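Local coordinates for protein allantoicase (Saccharomyces cerevisiae, PDB 1O59) that hydrolyses allantoate to (S)-ureidoglycolate and urea, which lets yeast draw on purines as a secondary nitrogen source when primary sources are limiting, at residues 258-264 against 335-341; 280-286 against 344-348. All blocks are in the same frame, centred on the assembly; numbering follows the deposited sequence.

Interaction 1 (258-264 against 335-341); sequences DWAVIQL and SHVKLTI
Asp-258, Ala-260 and Ile-262 face Ile-341, Leu-339 and Val-337 as the hydrogen-bonded pairs of an antiparallel ladder, with two bonds each; Ile-262 N to Val-337 O measures 2.8 Å. Beyond strand 258-263 the pairing runs on through Leu-264 N and Ser-335 O (3.0 Å), and a water donates to both Leu-264 O and Ser-335 O.

Among the polar side chains, His-336 NE2 gives Gln-263 OE1 a weak, bent bond (3.0 Å, 129° at the hydrogen), with amide and ring planes 68° apart. With CG opposite the backbone N (chi1 -174°), the extended Gln-263 chain crosses the ring obliquely, and Lys-33 NZ grips OE1 more firmly by a hydrogen bond. Ser-335 OG, in the ring plane, hydrogen-bonds to His-336 ND1 (2.7 Å); both bonds probably limit the ring's rotation.

On the face of Ala-260, Ile-262 and Leu-339, Val-337 sets CG2 against Ile-262 CB (3.9 Å) and CG1 against Leu-264 CD2 (4.0 Å), while Ile-341 CG1 presses on Asp-258 CB (3.5 Å).

Strands 218-222 and 288-294 flank this pair, with a classic bulge where Ser-335 and His-336 face Cys-294; Trp-246 and Ile-350 of the facing sheet pack against that apolar face, as in a beta sandwich.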
ATOM      1  N   ASP A 258       4.782 -21.727   0.395  1.00 66.80           N
ATOM      2  CA  ASP A 258       4.477 -20.400  -0.076  1.00 66.60           C
ATOM      3  C   ASP A 258       5.556 -19.460   0.462  1.00 66.09           C
ATOM      4  O   ASP A 258       6.259 -19.772   1.431  1.00 66.24           O
ATOM      5  CB  ASP A 258       3.050 -20.012   0.341  1.00 66.28           C
ATOM      6  CG  ASP A 258       2.004 -20.579  -0.624  1.00 67.36           C
ATOM      7  OD1 ASP A 258       2.183 -20.378  -1.870  1.00 66.43           O
ATOM      8  OD2 ASP A 258       1.006 -21.256  -0.242  1.00 64.57           O
ATOM      9  N   TRP A 259       5.721 -18.335  -0.203  1.00 65.35           N
ATOM     10  CA  TRP A 259       6.770 -17.428   0.167  1.00 65.35           C
ATOM     11  C   TRP A 259       6.492 -16.015  -0.283  1.00 65.35           C
ATOM     12  O   TRP A 259       5.706 -15.764  -1.207  1.00 65.78           O
ATOM     13  CB  TRP A 259       8.116 -17.905  -0.385  1.00 64.67           C
ATOM     14  CG  TRP A 259       8.092 -18.255  -1.847  1.00 64.75           C
ATOM     15  CD1 TRP A 259       7.976 -19.517  -2.411  1.00 64.39           C
ATOM     16  CD2 TRP A 259       8.234 -17.344  -2.943  1.00 64.85           C
ATOM     17  NE1 TRP A 259       8.045 -19.433  -3.785  1.00 63.51           N
ATOM     18  CE2 TRP A 259       8.197 -18.118  -4.145  1.00 64.26           C
ATOM     19  CE3 TRP A 259       8.382 -15.946  -3.041  1.00 63.88           C
ATOM     20  CZ2 TRP A 259       8.268 -17.541  -5.407  1.00 63.48           C
ATOM     21  CZ3 TRP A 259       8.470 -15.379  -4.281  1.00 64.04           C
ATOM     22  CH2 TRP A 259       8.416 -16.180  -5.463  1.00 64.27           C
ATOM     23  N   ALA A 260       7.205 -15.114   0.365  1.00 65.64           N
ATOM     24  CA  ALA A 260       7.086 -13.700   0.136  1.00 65.84           C
ATOM     25  C   ALA A 260       8.468 -13.109   0.279  1.00 65.65           C
ATOM     26  O   ALA A 260       9.134 -13.349   1.275  1.00 65.64           O
ATOM     27  CB  ALA A 260       6.132 -13.093   1.162  1.00 66.18           C
ATOM     28  N   VAL A 261       8.904 -12.365  -0.737  1.00 65.98           N
ATOM     29  CA  VAL A 261      10.159 -11.614  -0.679  1.00 65.56           C
ATOM     30  C   VAL A 261       9.918 -10.149  -0.324  1.00 65.95           C
ATOM     31  O   VAL A 261       9.100  -9.455  -0.937  1.00 63.61           O
ATOM     32  CB  VAL A 261      10.943 -11.659  -1.985  1.00 65.20           C
ATOM     33  CG1 VAL A 261      12.200 -10.812  -1.870  1.00 65.51           C
ATOM     34  CG2 VAL A 261      11.326 -13.089  -2.342  1.00 65.59           C
ATOM     35  N   ILE A 262      10.685  -9.680   0.665  1.00 66.49           N
ATOM     36  CA  ILE A 262      10.557  -8.314   1.127  1.00 66.69           C
ATOM     37  C   ILE A 262      11.865  -7.559   0.991  1.00 65.86           C
ATOM     38  O   ILE A 262      12.886  -8.016   1.470  1.00 66.19           O
ATOM     39  CB  ILE A 262      10.019  -8.335   2.554  1.00 67.11           C
ATOM     40  CG1 ILE A 262       8.534  -8.737   2.502  1.00 68.21           C
ATOM     41  CG2 ILE A 262      10.158  -6.965   3.232  1.00 68.08           C
ATOM     42  CD1 ILE A 262       8.232  -9.791   3.483  1.00 71.39           C
ATOM     43  N   GLN A 263      11.836  -6.426   0.281  1.00 64.65           N
ATOM     44  CA  GLN A 263      12.953  -5.514   0.309  1.00 64.29           C
ATOM     45  C   GLN A 263      12.848  -4.675   1.570  1.00 63.33           C
ATOM     46  O   GLN A 263      11.834  -4.019   1.804  1.00 62.13           O
ATOM     47  CB  GLN A 263      12.964  -4.600  -0.906  1.00 64.48           C
ATOM     48  CG  GLN A 263      14.210  -3.733  -0.976  1.00 65.82           C
ATOM     49  CD  GLN A 263      14.508  -3.212  -2.356  1.00 65.52           C
ATOM     50  OE1 GLN A 263      14.331  -3.899  -3.328  1.00 69.69           O
ATOM     51  NE2 GLN A 263      14.986  -2.011  -2.431  1.00 67.34           N
ATOM     52  N   LEU A 264      13.905  -4.722   2.371  1.00 62.92           N
ATOM     53  CA  LEU A 264      14.025  -3.949   3.588  1.00 63.16           C
ATOM     54  C   LEU A 264      14.209  -2.480   3.257  1.00 63.43           C
ATOM     55  O   LEU A 264      14.648  -2.125   2.158  1.00 63.34           O
ATOM     56  CB  LEU A 264      15.225  -4.432   4.403  1.00 63.35           C
ATOM     57  CG  LEU A 264      15.259  -5.913   4.837  1.00 64.01           C
ATOM     58  CD1 LEU A 264      16.531  -6.221   5.679  1.00 64.57           C
ATOM     59  CD2 LEU A 264      13.990  -6.295   5.602  1.00 62.99           C
ATOM     60  N   SER A 335      19.700  -7.190   2.251  1.00 65.93           N
ATOM     61  CA  SER A 335      18.876  -6.177   1.619  1.00 65.16           C
ATOM     62  C   SER A 335      17.429  -6.618   1.504  1.00 64.63           C
ATOM     63  O   SER A 335      16.530  -5.786   1.394  1.00 63.40           O
ATOM     64  CB  SER A 335      19.411  -5.920   0.207  1.00 65.18           C
ATOM     65  OG  SER A 335      19.463  -7.135  -0.521  1.00 64.36           O
ATOM     66  N   HIS A 336      17.241  -7.935   1.457  1.00 64.78           N
ATOM     67  CA  HIS A 336      15.943  -8.573   1.285  1.00 64.73           C
ATOM     68  C   HIS A 336      15.813  -9.704   2.272  1.00 65.09           C
ATOM     69  O   HIS A 336      16.825 -10.275   2.699  1.00 65.52           O
ATOM     70  CB  HIS A 336      15.839  -9.150  -0.120  1.00 64.76           C
ATOM     71  CG  HIS A 336      15.871  -8.111  -1.190  1.00 63.40           C
ATOM     72  ND1 HIS A 336      17.015  -7.440  -1.524  1.00 62.71           N
ATOM     73  CD2 HIS A 336      14.885  -7.588  -1.957  1.00 64.18           C
ATOM     74  CE1 HIS A 336      16.743  -6.564  -2.476  1.00 64.64           C
ATOM     75  NE2 HIS A 336      15.455  -6.632  -2.754  1.00 62.95           N
ATOM     76  N   VAL A 337      14.572 -10.004   2.654  1.00 64.91           N
ATOM     77  CA  VAL A 337      14.257 -11.218   3.394  1.00 64.45           C
ATOM     78  C   VAL A 337      13.188 -12.024   2.649  1.00 64.08           C
ATOM     79  O   VAL A 337      12.382 -11.486   1.911  1.00 63.33           O
ATOM     80  CB  VAL A 337      13.819 -10.935   4.865  1.00 64.88           C
ATOM     81  CG1 VAL A 337      14.918 -10.214   5.621  1.00 64.23           C
ATOM     82  CG2 VAL A 337      12.511 -10.141   4.943  1.00 66.07           C
ATOM     83  N   LYS A 338      13.215 -13.336   2.831  1.00 64.37           N
ATOM     84  CA  LYS A 338      12.213 -14.223   2.233  1.00 64.29           C
ATOM     85  C   LYS A 338      11.565 -14.944   3.382  1.00 64.25           C
ATOM     86  O   LYS A 338      12.239 -15.551   4.184  1.00 63.33           O
ATOM     87  CB  LYS A 338      12.872 -15.209   1.231  1.00 63.75           C
ATOM     88  CG  LYS A 338      11.932 -16.243   0.592  1.00 63.86           C
ATOM     89  CD  LYS A 338      12.503 -16.899  -0.744  1.00 63.48           C
ATOM     90  CE  LYS A 338      13.673 -17.840  -0.549  1.00 61.53           C
ATOM     91  NZ  LYS A 338      14.521 -17.952  -1.778  1.00 61.26           N
ATOM     92  N   LEU A 339      10.248 -14.843   3.471  1.00 65.45           N
ATOM     93  CA  LEU A 339       9.480 -15.553   4.481  1.00 65.90           C
ATOM     94  C   LEU A 339       8.844 -16.709   3.749  1.00 65.65           C
ATOM     95  O   LEU A 339       8.267 -16.520   2.701  1.00 65.95           O
ATOM     96  CB  LEU A 339       8.409 -14.638   5.105  1.00 66.05           C
ATOM     97  CG  LEU A 339       7.264 -15.345   5.861  1.00 66.53           C
ATOM     98  CD1 LEU A 339       7.768 -16.084   7.129  1.00 66.42           C
ATOM     99  CD2 LEU A 339       6.142 -14.327   6.213  1.00 67.00           C
ATOM    100  N   THR A 340       8.988 -17.905   4.295  1.00 65.67           N
ATOM    101  CA  THR A 340       8.507 -19.112   3.667  1.00 65.47           C
ATOM    102  C   THR A 340       7.557 -19.701   4.676  1.00 65.38           C
ATOM    103  O   THR A 340       7.900 -19.796   5.870  1.00 65.49           O
ATOM    104  CB  THR A 340       9.663 -20.088   3.365  1.00 65.99           C
ATOM    105  OG1 THR A 340      10.608 -19.518   2.421  1.00 66.37           O
ATOM    106  CG2 THR A 340       9.157 -21.354   2.665  1.00 65.41           C
ATOM    107  N   ILE A 341       6.346 -20.014   4.217  1.00 65.25           N
ATOM    108  CA  ILE A 341       5.317 -20.635   5.065  1.00 65.41           C
ATOM    109  C   ILE A 341       5.054 -22.028   4.508  1.00 65.27           C
ATOM    110  O   ILE A 341       5.093 -22.234   3.278  1.00 65.40           O
ATOM    111  CB  ILE A 341       4.024 -19.776   5.165  1.00 65.96           C
ATOM    112  CG1 ILE A 341       3.292 -19.618   3.820  1.00 65.08           C
ATOM    113  CG2 ILE A 341       4.344 -18.392   5.738  1.00 67.45           C
ATOM    114  CD1 ILE A 341       2.043 -18.746   3.912  1.00 64.32           C
TER
HETATM  115  O   HOH W   1      17.144  -3.023   1.163  1.00 46.68           O

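Interaction 2 (280-286 against 344-348); sequences HFRGNFP and DGGVK
His-280 turns the edge of its imidazole toward the end of Lys-348, whose CE lies in the ring plane 3.6 Å from His-280 CD2. The lysine chain is folded at each of its last three torsions, and its NZ is held by the carbonyl of Arg-238 and by a salt bridge to Asp-244.

Phe-281 makes the central contact. With CG beside the backbone N (chi1 -61°), its ring lies flat on the backbone of the opposing segment. Gly-346 CA sits 3.7 Å from the Phe-281 ring centroid, only 13° off the normal, in a CH-pi contact, and the peptide to Val-347 continues over the same face toward the rim. A side chain on Gly-346 would run into this ring. Replacing the ring by the methyl group of an alanine is likely to leave the Gly-346 to Val-347 peptide without its aromatic cover and open a gap under the loop.

At Asn-284 the chain returns: its side-chain CG meets the edge of the Phe-281 ring, while Asn-284 O accepts a weak bond from Gly-346 N (2.9 Å, 126° at the hydrogen). That oxygen is 3.0 Å from Gly-345 CA, where a CB would clash and, at these backbone angles, also jam against the preceding carbonyl oxygen.

Pro-286 closes the segment, with CD 3.4 Å from Gly-346 O, CG 3.9 Å from Val-347 CG2, and a CA-H...O contact to Asp-344 O.

The loop linking strands 270-277 and 288-294 thus lies over the start of strand 346-354, with strand 246-247 beside Phe-281 and Ile-341 of strand 336-342 touching Pro-286.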
ATOM      1  N   HIS A 280      -5.053 -13.583  14.309  1.00 63.71           N
ATOM      2  CA  HIS A 280      -6.331 -13.941  13.648  1.00 63.86           C
ATOM      3  C   HIS A 280      -6.344 -15.166  12.765  1.00 63.76           C
ATOM      4  O   HIS A 280      -7.435 -15.662  12.485  1.00 64.57           O
ATOM      5  CB  HIS A 280      -6.990 -12.765  12.918  1.00 63.10           C
ATOM      6  CG  HIS A 280      -7.012 -11.519  13.737  1.00 61.95           C
ATOM      7  ND1 HIS A 280      -7.702 -11.432  14.924  1.00 62.22           N
ATOM      8  CD2 HIS A 280      -6.363 -10.342  13.590  1.00 59.07           C
ATOM      9  CE1 HIS A 280      -7.511 -10.232  15.453  1.00 61.44           C
ATOM     10  NE2 HIS A 280      -6.714  -9.546  14.652  1.00 60.05           N
ATOM     11  N   PHE A 281      -5.188 -15.703  12.399  1.00 63.53           N
ATOM     12  CA  PHE A 281      -5.154 -16.981  11.674  1.00 64.31           C
ATOM     13  C   PHE A 281      -5.152 -18.159  12.641  1.00 64.67           C
ATOM     14  O   PHE A 281      -4.139 -18.506  13.248  1.00 64.34           O
ATOM     15  CB  PHE A 281      -3.980 -17.029  10.720  1.00 64.24           C
ATOM     16  CG  PHE A 281      -4.035 -15.956   9.694  1.00 65.33           C
ATOM     17  CD1 PHE A 281      -4.855 -16.096   8.579  1.00 64.75           C
ATOM     18  CD2 PHE A 281      -3.332 -14.752   9.875  1.00 66.80           C
ATOM     19  CE1 PHE A 281      -4.942 -15.080   7.624  1.00 65.33           C
ATOM     20  CE2 PHE A 281      -3.402 -13.727   8.905  1.00 66.68           C
ATOM     21  CZ  PHE A 281      -4.205 -13.887   7.789  1.00 65.49           C
ATOM     22  N   ARG A 282      -6.325 -18.763  12.773  1.00 65.40           N
ATOM     23  CA  ARG A 282      -6.612 -19.671  13.881  1.00 66.24           C
ATOM     24  C   ARG A 282      -6.784 -21.108  13.422  1.00 65.95           C
ATOM     25  O   ARG A 282      -6.414 -22.026  14.170  1.00 66.97           O
ATOM     26  CB  ARG A 282      -7.846 -19.214  14.657  1.00 65.91           C
ATOM     27  CG  ARG A 282      -7.501 -18.156  15.628  1.00 69.84           C
ATOM     28  CD  ARG A 282      -8.656 -17.295  16.091  1.00 74.79           C
ATOM     29  NE  ARG A 282      -8.210 -16.319  17.097  1.00 77.80           N
ATOM     30  CZ  ARG A 282      -8.801 -15.138  17.337  1.00 81.06           C
ATOM     31  NH1 ARG A 282      -9.860 -14.744  16.630  1.00 83.55           N
ATOM     32  NH2 ARG A 282      -8.337 -14.328  18.293  1.00 80.70           N
ATOM     33  N   GLY A 283      -7.367 -21.298  12.241  1.00 64.24           N
ATOM     34  CA  GLY A 283      -7.500 -22.612  11.676  1.00 63.96           C
ATOM     35  C   GLY A 283      -6.679 -22.774  10.418  1.00 63.61           C
ATOM     36  O   GLY A 283      -6.849 -23.767   9.737  1.00 63.56           O
ATOM     37  N   ASN A 284      -5.816 -21.800  10.110  1.00 63.34           N
ATOM     38  CA  ASN A 284      -5.102 -21.720   8.816  1.00 63.90           C
ATOM     39  C   ASN A 284      -3.720 -21.058   8.889  1.00 63.69           C
ATOM     40  O   ASN A 284      -3.218 -20.549   7.910  1.00 64.28           O
ATOM     41  CB  ASN A 284      -5.957 -20.989   7.760  1.00 64.26           C
ATOM     42  CG  ASN A 284      -6.504 -19.625   8.242  1.00 65.83           C
ATOM     43  OD1 ASN A 284      -6.312 -19.224   9.382  1.00 67.22           O
ATOM     44  ND2 ASN A 284      -7.200 -18.926   7.357  1.00 65.15           N
ATOM     45  N   PHE A 285      -3.117 -21.076  10.067  1.00 63.18           N
ATOM     46  CA  PHE A 285      -1.774 -20.545  10.298  1.00 62.16           C
ATOM     47  C   PHE A 285      -0.837 -21.545   9.702  1.00 61.81           C
ATOM     48  O   PHE A 285      -1.215 -22.686   9.539  1.00 61.68           O
ATOM     49  CB  PHE A 285      -1.504 -20.356  11.832  1.00 61.38           C
ATOM     50  CG  PHE A 285      -1.757 -21.581  12.663  1.00 60.10           C
ATOM     51  CD1 PHE A 285      -3.033 -21.841  13.192  1.00 60.45           C
ATOM     52  CD2 PHE A 285      -0.728 -22.455  12.957  1.00 59.47           C
ATOM     53  CE1 PHE A 285      -3.267 -22.958  13.981  1.00 58.29           C
ATOM     54  CE2 PHE A 285      -0.949 -23.586  13.757  1.00 59.00           C
ATOM     55  CZ  PHE A 285      -2.210 -23.845  14.255  1.00 58.40           C
ATOM     56  N   PRO A 286       0.372 -21.166   9.334  1.00 62.46           N
ATOM     57  CA  PRO A 286       1.261 -22.169   8.718  1.00 62.96           C
ATOM     58  C   PRO A 286       1.653 -23.219   9.729  1.00 63.20           C
ATOM     59  O   PRO A 286       1.569 -22.982  10.935  1.00 64.01           O
ATOM     60  CB  PRO A 286       2.462 -21.367   8.265  1.00 62.76           C
ATOM     61  CG  PRO A 286       1.992 -19.954   8.291  1.00 62.90           C
ATOM     62  CD  PRO A 286       1.000 -19.840   9.401  1.00 62.19           C
ATOM     63  N   ASP A 344       1.465 -23.807   3.515  1.00 63.67           N
ATOM     64  CA  ASP A 344       0.614 -22.685   3.122  1.00 63.42           C
ATOM     65  C   ASP A 344       0.014 -22.114   4.416  1.00 64.28           C
ATOM     66  O   ASP A 344       0.334 -22.575   5.535  1.00 64.16           O
ATOM     67  CB  ASP A 344      -0.503 -23.153   2.168  1.00 62.94           C
ATOM     68  CG  ASP A 344      -1.217 -24.434   2.640  1.00 62.69           C
ATOM     69  OD1 ASP A 344      -1.856 -24.407   3.708  1.00 58.29           O
ATOM     70  OD2 ASP A 344      -1.245 -25.503   1.966  1.00 61.81           O
ATOM     71  N   GLY A 345      -0.862 -21.126   4.263  1.00 65.05           N
ATOM     72  CA  GLY A 345      -1.588 -20.545   5.393  1.00 65.33           C
ATOM     73  C   GLY A 345      -1.549 -19.037   5.391  1.00 65.54           C
ATOM     74  O   GLY A 345      -1.373 -18.406   4.355  1.00 64.99           O
ATOM     75  N   GLY A 346      -1.669 -18.466   6.585  1.00 66.44           N
ATOM     76  CA  GLY A 346      -1.791 -17.038   6.752  1.00 66.60           C
ATOM     77  C   GLY A 346      -0.902 -16.482   7.829  1.00 66.49           C
ATOM     78  O   GLY A 346      -0.836 -16.999   8.928  1.00 66.44           O
ATOM     79  N   VAL A 347      -0.243 -15.386   7.494  1.00 66.56           N
ATOM     80  CA  VAL A 347       0.573 -14.635   8.422  1.00 66.32           C
ATOM     81  C   VAL A 347       0.100 -13.169   8.394  1.00 65.96           C
ATOM     82  O   VAL A 347      -0.056 -12.599   7.325  1.00 66.32           O
ATOM     83  CB  VAL A 347       2.055 -14.713   7.981  1.00 66.58           C
ATOM     84  CG1 VAL A 347       2.924 -13.790   8.843  1.00 67.04           C
ATOM     85  CG2 VAL A 347       2.560 -16.146   8.066  1.00 66.58           C
ATOM     86  N   LYS A 348      -0.113 -12.566   9.557  1.00 65.19           N
ATOM     87  CA  LYS A 348      -0.477 -11.136   9.614  1.00 65.12           C
ATOM     88  C   LYS A 348       0.706 -10.176   9.334  1.00 64.52           C
ATOM     89  O   LYS A 348       0.577  -9.246   8.565  1.00 63.73           O
ATOM     90  CB  LYS A 348      -1.104 -10.802  10.970  1.00 64.35           C
ATOM     91  CG  LYS A 348      -1.904  -9.503  11.026  1.00 63.98           C
ATOM     92  CD  LYS A 348      -3.099  -9.518  10.056  1.00 62.48           C
ATOM     93  CE  LYS A 348      -4.300 -10.158  10.653  1.00 60.46           C
ATOM     94  NZ  LYS A 348      -4.948  -9.178  11.598  1.00 57.90           N
TER

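Overall arrangement
All four segments belong to the second allantoicase repeat, and along the chain the two contacts cross instead of nesting. Strand 258-263 comes first, followed by strand 270-277 and the 280-286 loop, which carries the chain from the facing sheet, home of strands 270-277 and 346-354, back to the five-stranded one. Segment 335-341 then closes a 70-residue excursion by pairing with 258-264 in interaction 1. Directly afterwards the chain returns to the facing sheet, and 344-348 closes a 57-residue excursion against 280-286 in interaction 2. The contacts, their centres about 17 Å apart, meet through Ile-341 and Leu-339 on Val-347 and through Asp-258 on Asp-344, joining the space between the sheets to the two connections that pass between them.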